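Local structure of lectin (Pleurotus ostreatus, 6T0Q) at residues Pro191-Leu195 with Ala232-Ile236. The protein is a calcium-binding mushroom lectin, probably recognising galactose and N-acetylgalactosamine sugars through tandem carbohydrate-binding-module-like beta-sandwich domains. Numbering follows the deposited sequence.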
# COMPACT_ATOMS: atom_id res chain seq x y z
N PRO A 191 15.40 -27.27 5.78
CA PRO A 191 15.45 -25.97 6.47
C PRO A 191 14.12 -25.25 6.34
O PRO A 191 13.38 -25.44 5.37
CB PRO A 191 16.58 -25.22 5.74
CG PRO A 191 16.64 -25.87 4.39
CD PRO A 191 16.35 -27.33 4.65
N VAL A 192 13.80 -24.41 7.34
CA VAL A 192 12.53 -23.69 7.31
C VAL A 192 12.41 -22.84 6.04
O VAL A 192 11.36 -22.82 5.39
CB VAL A 192 12.34 -22.84 8.58
CG1 VAL A 192 13.55 -21.88 8.82
CG2 VAL A 192 11.04 -22.06 8.49
N LEU A 193 13.50 -22.16 5.67
CA LEU A 193 13.62 -21.36 4.46
C LEU A 193 15.05 -21.48 3.95
O LEU A 193 15.97 -21.72 4.75
CB LEU A 193 13.31 -19.87 4.71
CG LEU A 193 11.86 -19.50 5.01
CD1 LEU A 193 11.77 -18.05 5.49
CD2 LEU A 193 11.00 -19.71 3.77
N PRO A 194 15.27 -21.32 2.65
CA PRO A 194 16.65 -21.32 2.15
C PRO A 194 17.32 -19.98 2.43
O PRO A 194 16.67 -18.93 2.41
CB PRO A 194 16.48 -21.55 0.64
CG PRO A 194 15.17 -20.85 0.34
CD PRO A 194 14.29 -21.17 1.56
N LEU A 195 18.62 -20.03 2.71
CA LEU A 195 19.45 -18.83 2.58
C LEU A 195 20.11 -18.76 1.21
O LEU A 195 20.41 -17.67 0.72
CB LEU A 195 20.51 -18.79 3.68
CG LEU A 195 19.95 -18.50 5.07
CD1 LEU A 195 21.07 -18.52 6.08
CD2 LEU A 195 19.18 -17.16 5.08
N ALA A 232 3.81 -14.19 7.73
CA ALA A 232 5.17 -14.22 7.20
C ALA A 232 6.03 -15.11 8.08
O ALA A 232 5.84 -15.21 9.29
CB ALA A 232 5.80 -12.83 7.12
N THR A 233 6.97 -15.78 7.42
CA THR A 233 8.04 -16.51 8.09
C THR A 233 9.34 -15.84 7.72
O THR A 233 9.58 -15.56 6.54
CB THR A 233 8.04 -17.98 7.68
OG1 THR A 233 6.73 -18.52 7.90
CG2 THR A 233 9.08 -18.77 8.50
N VAL A 234 10.18 -15.55 8.72
CA VAL A 234 11.43 -14.81 8.51
C VAL A 234 12.59 -15.65 9.01
O VAL A 234 12.55 -16.17 10.13
CB VAL A 234 11.41 -13.45 9.22
CG1 VAL A 234 12.75 -12.71 9.00
CG2 VAL A 234 10.24 -12.62 8.76
N LEU A 235 13.62 -15.79 8.18
CA LEU A 235 14.87 -16.41 8.56
C LEU A 235 15.96 -15.35 8.47
O LEU A 235 16.08 -14.70 7.43
CB LEU A 235 15.18 -17.59 7.64
CG LEU A 235 16.52 -18.28 7.89
CD1 LEU A 235 16.49 -18.94 9.25
CD2 LEU A 235 16.78 -19.30 6.78
N ILE A 236 16.76 -15.16 9.52
CA ILE A 236 17.70 -14.04 9.54
C ILE A 236 18.95 -14.39 10.35
O ILE A 236 18.90 -15.11 11.35
CB ILE A 236 17.01 -12.78 10.10
CG1 ILE A 236 17.95 -11.57 10.12
CG2 ILE A 236 16.45 -13.03 11.51
CD1 ILE A 236 17.16 -10.26 10.37
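Leu235 pushes its isobutyl end between Val192, Leu193 and Leu195, its two methyls parting to meet different neighbours. CG is anti to the backbone N (chi1 177°), which carries the branch straight out from the strand to the loop. CD2 comes 3.6 Å from Leu195 CD2, and the two leucine side chains cross at about a right angle. The same Leu235 methyl rests against a polar atom, with CD2 3.3 Å from Leu193 O, so that the loop backbone as well as its side chains bounds the leucine. CD1 turns the other way, to Val192 CG1 at 4.2 Å, a looser touch. Leu195 CB does not aim at the strand; it is the end of the side chain that swings in to meet Leu235.

Two residues back along the strand, Thr233 offers its methyl on the same face: CG2 meets Val192 CG2 at 3.8 Å. Leu193 reaches between the two strand residues. Its CB and CD1 both lie near Leu235 CB, while CD1 is 3.5 Å from Thr233 O, a van der Waals contact of the methyl with the carbonyl oxygen. Strand 229-239 runs between strands 261-265 and 287-296 in an antiparallel sheet of the second beta-sandwich. The loop 191-195, leading into strand 199-202, lies across its face, while Val234 and Ile236 point their CB atoms away from it.

No hydrogen bond joins the two segments; the loop is tied instead to neighbouring parts of the fold, with Pro194 O bonded to Thr291 OG1 and the Val192 backbone paired with Pro351. Phe102, from strand 98-104, packs on Val192, Leu193 and Thr233 together.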